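Local structure of RTX toxin RtxA (Vibrio vulnificus MO6-24/O, 6IMP) at residues K69-G74 with R78-Y83; Q126-L131 with Q301-L306; K148-D153 with Y177-P182; T156-L161 with I167-I172; Y190-G195 with K244-E249. The protein probably acts as a hydrolase, being an alpha/beta-hydrolase effector domain of a large RTX toxin linked to virulence. All blocks are in the same frame, centred on the assembly; numbering follows the deposited sequence.

Contact 1. Residues K69-G74 with R78-Y83; sequences KVTLKG and RLTGYY
Lys69 lays its aliphatic chain alongside the ring of Tyr82, the two side chains running the same way. Its CG sits 3.6 Å from Tyr82 CE2, at an oblique angle to the ring, and its CE ends up 3.3 Å from Tyr82 OH. In both residues CG stands anti to the carbonyl carbon (chi1 -68° in Lys69, -55° in Tyr82), and although the CA-CB bonds diverge from this close backbone pair, the chain ends run side by side. The phenol oxygen is engaged by Gln55, and helix 52-63 packs on the same ring.

The backbones form an antiparallel beta hairpin, strands 67-73 and 78-84 at one end of the sheet. Two hydrogen-bonded pairs hold it. Val70 N reaches Gly81 O at 2.6 Å, and Gly81 N bonds back to Val70 O (3.0 Å). Leu72 and Leu79 exchange a matching pair, Leu72 N to Leu79 O at 3.1 Å and Leu79 N to Leu72 O at 3.2 Å.

Side chains alternate across the strands. Val70, Leu72 and Leu79 turn to helix 147-164, with Leu72 CB 4.3 Å from Leu79 CB. Thr71 and Thr80 lie on the other face with Arg78, whose CB is 3.7 Å from Thr71 CG2; the guanidinium leads away to a salt bridge with Asp142.

The chemistry is thus split: backbone bonds set the register, the apolar face is buried under a helix, and the opposite face keeps hydroxyls and charge whose polar partners lie largely outside the hairpin.

Contact 2. Residues Q126-L131 with Q301-L306; sequences QGIDML and QIVSGL
In Ile128, CG1 stands anti to the carbonyl carbon (chi1 -64°) and chi2 is extended at 167°, which sends CD1 straight at Val303. The valine has CG1 anti to the backbone N (chi1 -175°) and CG2 beside it, leaving both methyls on the isoleucine, and the two side chains reach each other tip to tip. Ile128 CD1 is 3.5 Å from Val303 CG2 and 3.8 Å from Val303 CG1. The same Ile128 methyl also approaches Leu306 CD2 at 4.2 Å, and so touches two residues of the C-terminal segment 301-306.

Gln126, two residues earlier, has a chain extended beyond CG that slides past Val303 in the opposite direction, bringing OE1 to 3.6 Å from Val303 CG2. That is packing of an amide oxygen against a methyl; no hydrogen bond crosses this contact. The amide nitrogen makes a weak bond to His122 O.

Gly127, at positive phi, is the C-prime residue of a Schellman motif that closes helix 112-124 and turns the chain into strand 129-133. Ile128 therefore marks the entry to that strand, resting also on Val102 of the adjacent strand 101-105, while Val303 comes from the end region of helix 291-302.

Contact 3. Residues K148-D153 with Y177-P182; sequences KGLYQD and YSMGGP
This is a small, buried, apolar contact near the middle of the domain, where helix 147-164 passes the turn leading from strand 172-177 into helix 180-192. Its centre lies about 6 Å from the centre of the chain. Leu150 and Met179 carry it, their side chains crossing at about a right angle. Met179 has CG anti to the backbone N (chi1 175°) and stays extended at chi2 before bending at chi3, which carries the terminal methyl over to the leucine: Met179 CE is 3.3 Å from Leu150 CD1, with Met179 SD farther back at 4.2 Å from that same methyl. Tyr41 touches both side chains from helix 31-41.

One residue on from Leu150, Tyr151 brings CE1 to 4.1 Å from Pro182 O, at an oblique angle to the ring. Its hydroxyl is bonded to Glu147 and Asn242, and Asn242 also makes a weak bond to Pro182 O, so one amide links the two helices beside the ring.

Tyr177 to Gly180 form a type II' beta turn with Ser178 at positive phi. The sequence around it is consistent with the nucleophile elbow of alpha/beta hydrolases, and Ser178 OG is hydrogen-bonded to His288 NE2, as expected of a serine-histidine pair. Met179, next in the chain, turns its methyl to Leu150 of helix 147-164. The chemistry implies that the presumed elbow is packed here by apolar groups, with the polar links made at the tyrosine and asparagine.

Contact 4. Residues T156-L161 with I167-I172; sequences TMFNYL and IDPSNI
The return leg of a beta-alpha-beta crossover is built here: helix 147-164 comes up to its C-terminal part, the chain turns, and residues 167-172 lead back into strand 172-177. Ile172, the first residue of that strand, points its side chain at the helix. With CG1 anti to the carbonyl carbon (chi1 -59°) and chi2 extended, its CD1 touches two helix residues about a turn apart. Ile172 CD1 lies 3.8 Å from Phe158 CE1, oblique to the ring, and 4.1 Å from Leu161 CD1. Pro169 approaches the same ring at its edge, near the ring plane, with Pro169 CB 4.3 Å from Phe158 CZ.

The one hydrogen bond across the contact is weak and joins backbones: Ile167 N to Leu161 O, 3.4 Å. Ile167 CG1 sits close by, 3.6 Å from Leu161 O, so this oxygen is met by both the amide and the side chain of Ile167. Within the connection, Asp168 OD1 uses its anti lone pair to accept from Ser170 N at 3.3 Å. This is an Asx turn, and it leads into the short 3-10 segment 169-171 just ahead of the strand.

Phe158 and Leu161 also rest on Leu103 of strand 101-105, and Leu161 on Leu131 of strand 129-133. Helix laid on parallel strands, then a tight connection into the next strand: this is the beta-alpha-beta alternation of the alpha/beta hydrolase fold.

Contact 5. Residues Y190-G195 with K244-E249; sequences YAAQNG and KGLPKE
Gln193 NE2 comes to 3.5 Å from Gly245 O, the closest polar approach between 190-195 and 244-249, though it does not amount to a hydrogen bond. The glutamine chain reaches that far because it bends at chi2 (-77°), turning the amide toward Gly245 O; Gln193 CG follows behind, 4.0 Å from Gly245 O. Gly245 itself has positive phi.

The firmer part of the contact is apolar. Ala192, near the end of helix 180-192, directs its CB at the ring of Pro247, with Pro247 CG at 3.8 Å and Pro247 CD at 3.9 Å from that methyl. Leu246 also turns its tip this way, its CD1 4.3 Å from Ala192 CB. One small methyl is therefore met by a proline ring and a leucine branch.

Beyond Ala192 the helix finishes in a Schellman motif, Gly195 being the C-prime residue at positive phi, with a weak bond from Gly195 N to Ala192 O. On the loop side, Lys244 O is held by Arg189, about one turn earlier in the helix than Ala192 and Gln193, and Lys248 NZ by Ala275 O. Taken together, the chemistry implies a modest surface junction: van der Waals packing joins the two segments directly, while sound hydrogen bonds that hold the loop are made to Arg189 and Ala275, outside the two segments.

How the contacts relate
Contacts 3 and 4 are buried, contact 3 the nearer to the centre of the chain and beside the presumed elbow, whereas contact 5 is a surface contact and contacts 1 and 2 are only partly buried. Helix 147-164 serves both contact 3 and contact 4, and it meets the hairpin of contact 1 through Tyr160 and Thr156; helix 180-192 serves contacts 3 and 5. Leu131 of contact 2 packs on Leu161 of contact 4, and Phe158 of contact 4 touches Ala191 of contact 5. Chemistry follows place: contact 1 is ruled by backbone bonds at the sheet edge, contact 4 mixes one weak backbone bond with packing, and contacts 2, 3 and 5 have no hydrogen bond across them.

Contact 1. Residues K69-G74 with R78-Y83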
# COMPACT_ATOMS: atom_id res chain seq x y z
N LYS A 69 -7.19 1.73 -17.53
CA LYS A 69 -5.75 1.94 -17.33
C LYS A 69 -5.46 3.40 -16.99
O LYS A 69 -6.14 4.30 -17.48
CB LYS A 69 -4.96 1.58 -18.59
CG LYS A 69 -4.96 0.11 -18.92
CD LYS A 69 -3.77 -0.27 -19.80
CE LYS A 69 -3.27 -1.67 -19.49
NZ LYS A 69 -2.20 -2.12 -20.41
N VAL A 70 -4.45 3.62 -16.15
CA VAL A 70 -4.07 4.97 -15.71
C VAL A 70 -2.54 5.09 -15.54
O VAL A 70 -1.92 4.26 -14.87
CB VAL A 70 -4.83 5.37 -14.41
CG1 VAL A 70 -4.12 6.49 -13.67
CG2 VAL A 70 -6.26 5.79 -14.74
N THR A 71 -1.96 6.10 -16.18
CA THR A 71 -0.53 6.43 -16.00
C THR A 71 -0.42 7.81 -15.38
O THR A 71 -1.08 8.75 -15.82
CB THR A 71 0.24 6.45 -17.34
OG1 THR A 71 0.27 5.14 -17.91
CG2 THR A 71 1.66 6.93 -17.13
N LEU A 72 0.44 7.94 -14.37
CA LEU A 72 0.60 9.19 -13.63
C LEU A 72 2.04 9.70 -13.78
O LEU A 72 2.95 8.92 -14.03
CB LEU A 72 0.29 8.96 -12.14
CG LEU A 72 -1.03 8.26 -11.77
CD1 LEU A 72 -1.17 8.23 -10.26
CD2 LEU A 72 -2.24 8.96 -12.39
N LYS A 73 2.22 11.02 -13.64
CA LYS A 73 3.56 11.63 -13.62
C LYS A 73 4.19 11.54 -12.23
O LYS A 73 4.06 12.45 -11.39
CB LYS A 73 3.53 13.10 -14.07
CG LYS A 73 4.91 13.77 -14.09
CD LYS A 73 4.89 15.24 -13.67
CE LYS A 73 4.11 16.10 -14.65
NZ LYS A 73 4.66 17.48 -14.75
N GLY A 74 4.91 10.45 -12.00
CA GLY A 74 5.70 10.31 -10.78
C GLY A 74 6.91 11.21 -10.79
O GLY A 74 7.27 11.76 -11.83
N ARG A 78 7.15 7.20 -14.57
CA ARG A 78 5.70 6.97 -14.64
C ARG A 78 5.21 5.82 -13.75
O ARG A 78 5.95 4.89 -13.42
CB ARG A 78 5.22 6.85 -16.08
CG ARG A 78 5.66 5.63 -16.85
CD ARG A 78 5.53 5.87 -18.35
NE ARG A 78 5.90 4.69 -19.12
CZ ARG A 78 7.16 4.30 -19.34
NH1 ARG A 78 7.39 3.21 -20.07
NH2 ARG A 78 8.18 4.99 -18.85
N LEU A 79 3.97 5.98 -13.29
CA LEU A 79 3.35 5.10 -12.30
C LEU A 79 2.08 4.50 -12.88
O LEU A 79 1.09 5.20 -13.10
CB LEU A 79 3.00 5.88 -11.03
CG LEU A 79 4.14 6.53 -10.25
CD1 LEU A 79 3.59 7.48 -9.18
CD2 LEU A 79 5.03 5.47 -9.61
N THR A 80 2.10 3.20 -13.11
CA THR A 80 1.10 2.57 -13.95
C THR A 80 0.17 1.66 -13.16
O THR A 80 0.61 0.91 -12.28
CB THR A 80 1.77 1.75 -15.04
OG1 THR A 80 2.58 0.74 -14.42
CG2 THR A 80 2.63 2.64 -15.89
N GLY A 81 -1.11 1.75 -13.46
CA GLY A 81 -2.07 0.70 -13.11
C GLY A 81 -3.47 1.02 -13.58
O GLY A 81 -3.66 1.59 -14.65
N TYR A 82 -4.46 0.64 -12.78
CA TYR A 82 -5.86 0.86 -13.14
C TYR A 82 -6.61 1.67 -12.09
O TYR A 82 -6.21 1.76 -10.92
CB TYR A 82 -6.58 -0.47 -13.38
CG TYR A 82 -5.91 -1.35 -14.41
CD1 TYR A 82 -4.73 -2.01 -14.12
CD2 TYR A 82 -6.49 -1.58 -15.66
CE1 TYR A 82 -4.12 -2.84 -15.04
CE2 TYR A 82 -5.90 -2.42 -16.59
CZ TYR A 82 -4.71 -3.05 -16.28
OH TYR A 82 -4.10 -3.88 -17.21
N TYR A 83 -7.66 2.32 -12.57
CA TYR A 83 -8.73 2.82 -11.73
C TYR A 83 -9.93 1.92 -11.95
O TYR A 83 -10.47 1.90 -13.05
CB TYR A 83 -9.07 4.24 -12.13
CG TYR A 83 -10.01 4.92 -11.19
CD1 TYR A 83 -9.53 5.60 -10.08
CD2 TYR A 83 -11.39 4.88 -11.39
CE1 TYR A 83 -10.39 6.24 -9.20
CE2 TYR A 83 -12.25 5.52 -10.52
CZ TYR A 83 -11.75 6.20 -9.42
OH TYR A 83 -12.61 6.83 -8.54

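Contact 2. Residues Q126-L131 with Q301-L306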
# COMPACT_ATOMS: atom_id res chain seq x y z
N GLN A 126 -19.95 -3.04 -3.79
CA GLN A 126 -20.70 -2.11 -2.96
C GLN A 126 -20.63 -0.71 -3.57
O GLN A 126 -20.73 0.30 -2.85
CB GLN A 126 -20.14 -2.12 -1.54
CG GLN A 126 -19.71 -3.50 -1.03
CD GLN A 126 -19.24 -3.47 0.41
OE1 GLN A 126 -19.58 -2.57 1.17
NE2 GLN A 126 -18.43 -4.45 0.78
N GLY A 127 -20.46 -0.65 -4.89
CA GLY A 127 -20.31 0.62 -5.60
C GLY A 127 -19.31 1.59 -4.98
O GLY A 127 -19.65 2.74 -4.69
N ILE A 128 -18.09 1.10 -4.74
CA ILE A 128 -16.95 1.95 -4.32
C ILE A 128 -15.81 1.80 -5.35
O ILE A 128 -15.48 0.68 -5.76
CB ILE A 128 -16.45 1.56 -2.91
CG1 ILE A 128 -17.55 1.83 -1.87
CG2 ILE A 128 -15.20 2.34 -2.53
CD1 ILE A 128 -17.29 1.20 -0.51
N ASP A 129 -15.23 2.94 -5.76
CA ASP A 129 -14.11 2.92 -6.72
C ASP A 129 -12.82 2.61 -5.98
O ASP A 129 -12.63 3.04 -4.85
CB ASP A 129 -13.94 4.27 -7.44
CG ASP A 129 -15.22 4.78 -8.05
OD1 ASP A 129 -15.85 4.04 -8.82
OD2 ASP A 129 -15.60 5.94 -7.77
N MET A 130 -11.92 1.90 -6.65
CA MET A 130 -10.61 1.60 -6.07
C MET A 130 -9.50 2.02 -7.02
O MET A 130 -9.45 1.54 -8.16
CB MET A 130 -10.50 0.13 -5.76
CG MET A 130 -9.39 -0.20 -4.80
SD MET A 130 -8.88 -1.91 -4.95
CE MET A 130 -8.47 -2.22 -3.24
N LEU A 131 -8.63 2.92 -6.54
CA LEU A 131 -7.38 3.27 -7.26
C LEU A 131 -6.27 2.29 -6.93
O LEU A 131 -5.92 2.11 -5.76
CB LEU A 131 -6.91 4.70 -6.93
CG LEU A 131 -5.53 5.06 -7.53
CD1 LEU A 131 -5.59 5.05 -9.04
CD2 LEU A 131 -4.98 6.40 -7.03
N GLN A 301 -17.38 -4.17 7.49
CA GLN A 301 -16.80 -3.37 8.59
C GLN A 301 -15.92 -2.24 8.05
O GLN A 301 -15.96 -1.11 8.56
CB GLN A 301 -15.99 -4.24 9.56
CG GLN A 301 -15.06 -3.43 10.45
CD GLN A 301 -14.83 -4.05 11.82
OE1 GLN A 301 -14.78 -5.28 11.96
NE2 GLN A 301 -14.66 -3.20 12.83
N ILE A 302 -15.12 -2.55 7.03
CA ILE A 302 -14.18 -1.59 6.44
C ILE A 302 -14.90 -0.32 5.99
O ILE A 302 -14.47 0.78 6.29
CB ILE A 302 -13.37 -2.20 5.27
CG1 ILE A 302 -12.25 -3.10 5.82
CG2 ILE A 302 -12.75 -1.12 4.41
CD1 ILE A 302 -11.63 -4.01 4.78
N VAL A 303 -15.99 -0.49 5.26
CA VAL A 303 -16.71 0.66 4.78
C VAL A 303 -17.46 1.34 5.88
O VAL A 303 -18.08 2.35 5.68
CB VAL A 303 -17.70 0.27 3.69
CG1 VAL A 303 -18.34 1.51 3.13
CG2 VAL A 303 -16.99 -0.47 2.59
N SER A 304 -17.37 0.81 7.09
CA SER A 304 -18.05 1.42 8.20
C SER A 304 -17.16 2.37 8.98
O SER A 304 -17.55 2.89 10.01
CB SER A 304 -18.67 0.36 9.08
OG SER A 304 -19.59 -0.38 8.30
N GLY A 305 -15.96 2.55 8.47
CA GLY A 305 -14.98 3.49 8.98
C GLY A 305 -14.57 4.29 7.74
O GLY A 305 -13.41 4.54 7.52
N LEU A 306 -15.56 4.63 6.93
CA LEU A 306 -15.41 5.41 5.70
C LEU A 306 -16.49 6.46 5.79
O LEU A 306 -16.26 7.62 5.47
CB LEU A 306 -15.67 4.55 4.47
CG LEU A 306 -15.71 5.21 3.08
CD1 LEU A 306 -14.60 6.21 2.94
CD2 LEU A 306 -15.60 4.19 1.97

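Contact 3. Residues K148-D153 with Y177-P182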
# COMPACT_ATOMS: atom_id res chain seq x y z
N LYS A 148 11.79 6.43 0.69
CA LYS A 148 11.33 7.80 0.51
C LYS A 148 10.67 7.98 -0.87
O LYS A 148 9.69 8.72 -1.01
CB LYS A 148 12.47 8.80 0.72
CG LYS A 148 12.36 9.60 2.02
CD LYS A 148 12.79 8.82 3.26
CE LYS A 148 12.15 9.39 4.52
NZ LYS A 148 12.86 8.96 5.76
N GLY A 149 11.20 7.28 -1.86
CA GLY A 149 10.52 7.18 -3.15
C GLY A 149 9.08 6.68 -3.05
O GLY A 149 8.18 7.27 -3.64
N LEU A 150 8.86 5.60 -2.30
CA LEU A 150 7.53 5.00 -2.21
C LEU A 150 6.54 5.94 -1.54
O LEU A 150 5.37 6.00 -1.94
CB LEU A 150 7.59 3.67 -1.48
CG LEU A 150 8.49 2.59 -2.09
CD1 LEU A 150 8.22 1.24 -1.45
CD2 LEU A 150 8.31 2.49 -3.59
N TYR A 151 7.00 6.67 -0.53
CA TYR A 151 6.14 7.65 0.15
C TYR A 151 5.72 8.75 -0.79
O TYR A 151 4.60 9.23 -0.74
CB TYR A 151 6.85 8.28 1.35
CG TYR A 151 7.21 7.34 2.50
CD1 TYR A 151 6.42 6.25 2.84
CD2 TYR A 151 8.35 7.59 3.26
CE1 TYR A 151 6.77 5.42 3.90
CE2 TYR A 151 8.69 6.77 4.31
CZ TYR A 151 7.91 5.69 4.63
OH TYR A 151 8.26 4.88 5.69
N GLN A 152 6.64 9.16 -1.65
CA GLN A 152 6.36 10.18 -2.65
C GLN A 152 5.32 9.71 -3.67
O GLN A 152 4.31 10.38 -3.90
CB GLN A 152 7.65 10.61 -3.35
CG GLN A 152 8.40 11.67 -2.56
CD GLN A 152 7.75 13.04 -2.64
OE1 GLN A 152 7.03 13.36 -3.61
NE2 GLN A 152 7.99 13.86 -1.63
N ASP A 153 5.56 8.51 -4.22
CA ASP A 153 4.63 7.90 -5.17
C ASP A 153 3.22 7.79 -4.58
O ASP A 153 2.23 7.93 -5.29
CB ASP A 153 5.15 6.53 -5.59
CG ASP A 153 6.48 6.59 -6.32
OD1 ASP A 153 6.87 7.69 -6.77
OD2 ASP A 153 7.14 5.54 -6.45
N TYR A 177 -2.07 -2.22 2.48
CA TYR A 177 -1.79 -3.64 2.72
C TYR A 177 -0.30 -3.65 3.05
O TYR A 177 0.48 -2.91 2.46
CB TYR A 177 -2.30 -4.49 1.55
CG TYR A 177 -1.82 -5.95 1.52
CD1 TYR A 177 -2.14 -6.84 2.54
CD2 TYR A 177 -1.15 -6.44 0.42
CE1 TYR A 177 -1.70 -8.15 2.51
CE2 TYR A 177 -0.73 -7.76 0.37
CZ TYR A 177 -1.01 -8.60 1.42
OH TYR A 177 -0.59 -9.91 1.37
N SER A 178 0.08 -4.48 4.03
CA SER A 178 1.44 -5.02 4.20
C SER A 178 2.45 -3.86 4.26
O SER A 178 2.24 -2.94 5.04
CB SER A 178 1.73 -6.03 3.08
OG SER A 178 2.80 -6.88 3.45
N MET A 179 3.51 -3.88 3.44
CA MET A 179 4.41 -2.70 3.31
C MET A 179 3.65 -1.43 2.97
O MET A 179 4.06 -0.34 3.34
CB MET A 179 5.48 -2.94 2.24
CG MET A 179 6.40 -1.75 1.93
SD MET A 179 7.79 -2.23 0.86
CE MET A 179 7.10 -1.83 -0.74
N GLY A 180 2.56 -1.57 2.22
CA GLY A 180 1.57 -0.49 2.05
C GLY A 180 1.08 0.10 3.36
O GLY A 180 0.81 1.29 3.45
N GLY A 181 1.00 -0.74 4.39
CA GLY A 181 0.66 -0.29 5.76
C GLY A 181 1.35 1.00 6.22
O GLY A 181 0.69 2.03 6.33
N PRO A 182 2.66 0.95 6.49
CA PRO A 182 3.44 2.13 6.89
C PRO A 182 3.46 3.24 5.83
O PRO A 182 3.51 4.42 6.18
CB PRO A 182 4.85 1.56 7.09
CG PRO A 182 4.89 0.32 6.26
CD PRO A 182 3.51 -0.25 6.36

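Contact 4. Residues T156-L161 with I167-I172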
# COMPACT_ATOMS: atom_id res chain seq x y z
N THR A 156 1.66 11.25 -5.25
CA THR A 156 1.25 11.33 -6.64
C THR A 156 -0.13 10.73 -6.75
O THR A 156 -1.07 11.37 -7.21
CB THR A 156 2.21 10.55 -7.54
OG1 THR A 156 3.51 11.11 -7.43
CG2 THR A 156 1.74 10.60 -9.00
N MET A 157 -0.24 9.49 -6.27
CA MET A 157 -1.47 8.74 -6.37
C MET A 157 -2.58 9.48 -5.68
O MET A 157 -3.67 9.58 -6.21
CB MET A 157 -1.30 7.37 -5.74
CG MET A 157 -0.50 6.41 -6.58
SD MET A 157 -0.19 4.95 -5.58
CE MET A 157 1.45 4.49 -6.12
N PHE A 158 -2.31 9.99 -4.49
CA PHE A 158 -3.29 10.83 -3.81
C PHE A 158 -3.72 11.97 -4.71
O PHE A 158 -4.89 12.07 -5.07
CB PHE A 158 -2.75 11.40 -2.51
CG PHE A 158 -3.82 12.02 -1.66
CD1 PHE A 158 -4.92 11.26 -1.25
CD2 PHE A 158 -3.73 13.33 -1.25
CE1 PHE A 158 -5.90 11.81 -0.46
CE2 PHE A 158 -4.72 13.89 -0.45
CZ PHE A 158 -5.81 13.13 -0.06
N ASN A 159 -2.76 12.78 -5.12
CA ASN A 159 -3.04 13.98 -5.89
C ASN A 159 -3.86 13.67 -7.13
O ASN A 159 -4.77 14.41 -7.46
CB ASN A 159 -1.75 14.72 -6.26
CG ASN A 159 -1.12 15.42 -5.08
OD1 ASN A 159 -1.80 16.02 -4.24
ND2 ASN A 159 0.20 15.34 -5.00
N TYR A 160 -3.59 12.53 -7.77
CA TYR A 160 -4.39 12.09 -8.93
C TYR A 160 -5.88 11.96 -8.62
O TYR A 160 -6.73 12.28 -9.46
CB TYR A 160 -3.86 10.77 -9.50
CG TYR A 160 -4.78 10.17 -10.53
CD1 TYR A 160 -4.98 10.80 -11.75
CD2 TYR A 160 -5.47 8.99 -10.28
CE1 TYR A 160 -5.84 10.27 -12.71
CE2 TYR A 160 -6.31 8.44 -11.24
CZ TYR A 160 -6.50 9.08 -12.45
OH TYR A 160 -7.34 8.54 -13.41
N LEU A 161 -6.20 11.48 -7.42
CA LEU A 161 -7.59 11.36 -7.00
C LEU A 161 -8.19 12.74 -6.80
O LEU A 161 -9.16 13.10 -7.47
CB LEU A 161 -7.70 10.56 -5.70
CG LEU A 161 -7.24 9.11 -5.78
CD1 LEU A 161 -7.43 8.46 -4.42
CD2 LEU A 161 -7.98 8.32 -6.86
N ILE A 167 -11.99 14.75 -6.42
CA ILE A 167 -12.60 14.00 -5.35
C ILE A 167 -12.29 14.68 -4.04
O ILE A 167 -11.12 14.89 -3.71
CB ILE A 167 -12.07 12.56 -5.31
CG1 ILE A 167 -12.47 11.84 -6.60
CG2 ILE A 167 -12.57 11.84 -4.06
CD1 ILE A 167 -12.19 10.35 -6.61
N ASP A 168 -13.33 15.04 -3.30
CA ASP A 168 -13.13 15.57 -1.96
C ASP A 168 -12.46 14.49 -1.11
O ASP A 168 -12.86 13.32 -1.18
CB ASP A 168 -14.43 16.02 -1.32
CG ASP A 168 -14.21 16.96 -0.14
OD1 ASP A 168 -13.68 16.51 0.89
OD2 ASP A 168 -14.54 18.16 -0.26
N PRO A 169 -11.43 14.87 -0.33
CA PRO A 169 -10.67 13.86 0.42
C PRO A 169 -11.47 13.06 1.44
O PRO A 169 -11.08 11.93 1.76
CB PRO A 169 -9.60 14.69 1.12
CG PRO A 169 -9.36 15.83 0.20
CD PRO A 169 -10.69 16.14 -0.41
N SER A 170 -12.57 13.62 1.94
CA SER A 170 -13.42 12.90 2.89
C SER A 170 -14.44 11.98 2.21
O SER A 170 -15.41 11.55 2.83
CB SER A 170 -14.11 13.89 3.85
OG SER A 170 -13.21 14.30 4.88
N ASN A 171 -14.19 11.64 0.95
CA ASN A 171 -14.76 10.45 0.32
C ASN A 171 -13.73 9.34 0.10
O ASN A 171 -14.05 8.30 -0.49
CB ASN A 171 -15.39 10.82 -1.02
CG ASN A 171 -16.64 11.64 -0.86
OD1 ASN A 171 -16.68 12.58 -0.07
ND2 ASN A 171 -17.68 11.28 -1.60
N ILE A 172 -12.50 9.57 0.57
CA ILE A 172 -11.39 8.64 0.32
C ILE A 172 -11.02 7.87 1.57
O ILE A 172 -11.08 8.41 2.68
CB ILE A 172 -10.13 9.37 -0.19
CG1 ILE A 172 -10.43 10.13 -1.49
CG2 ILE A 172 -8.99 8.38 -0.43
CD1 ILE A 172 -9.36 11.12 -1.89

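Contact 5. Residues Y190-G195 with K244-E249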
# COMPACT_ATOMS: atom_id res chain seq x y z
N TYR A 190 0.65 13.28 5.76
CA TYR A 190 0.79 14.35 4.80
C TYR A 190 -0.56 14.99 4.40
O TYR A 190 -0.63 16.20 4.25
CB TYR A 190 1.56 13.87 3.56
CG TYR A 190 1.32 14.67 2.31
CD1 TYR A 190 0.27 14.35 1.47
CD2 TYR A 190 2.13 15.74 1.97
CE1 TYR A 190 0.03 15.08 0.31
CE2 TYR A 190 1.89 16.48 0.82
CZ TYR A 190 0.84 16.14 -0.01
OH TYR A 190 0.58 16.85 -1.17
N ALA A 191 -1.61 14.19 4.26
CA ALA A 191 -2.90 14.70 3.75
C ALA A 191 -3.59 15.62 4.75
O ALA A 191 -4.14 16.65 4.37
CB ALA A 191 -3.82 13.56 3.37
N ALA A 192 -3.56 15.23 6.02
CA ALA A 192 -4.14 16.04 7.09
C ALA A 192 -3.24 17.23 7.40
O ALA A 192 -3.71 18.33 7.72
CB ALA A 192 -4.35 15.20 8.34
N GLN A 193 -1.94 16.99 7.28
CA GLN A 193 -0.92 18.02 7.45
C GLN A 193 -0.87 19.07 6.34
O GLN A 193 -0.17 20.07 6.46
CB GLN A 193 0.45 17.35 7.57
CG GLN A 193 0.74 16.95 9.00
CD GLN A 193 1.16 18.15 9.82
OE1 GLN A 193 1.43 19.23 9.28
NE2 GLN A 193 1.21 17.98 11.14
N ASN A 194 -1.61 18.83 5.27
CA ASN A 194 -1.66 19.72 4.12
C ASN A 194 -3.12 20.08 3.89
O ASN A 194 -3.52 20.42 2.77
CB ASN A 194 -1.07 18.99 2.91
CG ASN A 194 -1.08 19.82 1.65
OD1 ASN A 194 -1.28 19.30 0.55
ND2 ASN A 194 -0.88 21.12 1.80
N GLY A 195 -3.91 19.98 4.96
CA GLY A 195 -5.35 20.24 4.93
C GLY A 195 -6.10 19.60 3.77
O GLY A 195 -7.01 20.22 3.21
N LYS A 244 3.15 9.69 13.49
CA LYS A 244 3.35 10.81 14.42
C LYS A 244 3.02 12.13 13.76
O LYS A 244 3.66 12.51 12.79
CB LYS A 244 4.80 10.87 14.90
CG LYS A 244 5.19 9.77 15.86
CD LYS A 244 6.57 9.99 16.46
CE LYS A 244 6.54 10.98 17.62
NZ LYS A 244 7.32 10.49 18.79
N GLY A 245 2.01 12.82 14.29
CA GLY A 245 1.63 14.12 13.77
C GLY A 245 0.39 13.98 12.94
O GLY A 245 -0.11 14.96 12.38
N LEU A 246 -0.10 12.74 12.85
CA LEU A 246 -1.47 12.52 12.46
C LEU A 246 -2.35 12.96 13.62
O LEU A 246 -2.07 12.62 14.77
CB LEU A 246 -1.73 11.05 12.13
CG LEU A 246 -3.08 10.81 11.46
CD1 LEU A 246 -3.13 11.42 10.06
CD2 LEU A 246 -3.39 9.33 11.40
N PRO A 247 -3.40 13.77 13.32
CA PRO A 247 -4.49 13.97 14.27
C PRO A 247 -4.97 12.65 14.88
O PRO A 247 -5.45 11.77 14.15
CB PRO A 247 -5.60 14.61 13.40
CG PRO A 247 -5.02 14.77 12.02
CD PRO A 247 -3.54 14.66 12.16
N LYS A 248 -4.86 12.52 16.20
CA LYS A 248 -5.04 11.23 16.88
C LYS A 248 -6.51 10.79 16.96
O LYS A 248 -6.80 9.67 17.39
CB LYS A 248 -4.42 11.28 18.26
CG LYS A 248 -2.92 11.55 18.24
CD LYS A 248 -2.23 11.09 19.52
CE LYS A 248 -1.06 12.00 19.88
NZ LYS A 248 -0.02 11.30 20.69
N GLU A 249 -7.41 11.64 16.49
CA GLU A 249 -8.83 11.30 16.32
C GLU A 249 -9.14 10.77 14.92
O GLU A 249 -10.30 10.71 14.52
CB GLU A 249 -9.74 12.52 16.62
CG GLU A 249 -9.12 13.90 16.44
CD GLU A 249 -8.27 14.32 17.63
OE1 GLU A 249 -8.82 14.46 18.74
OE2 GLU A 249 -7.04 14.49 17.45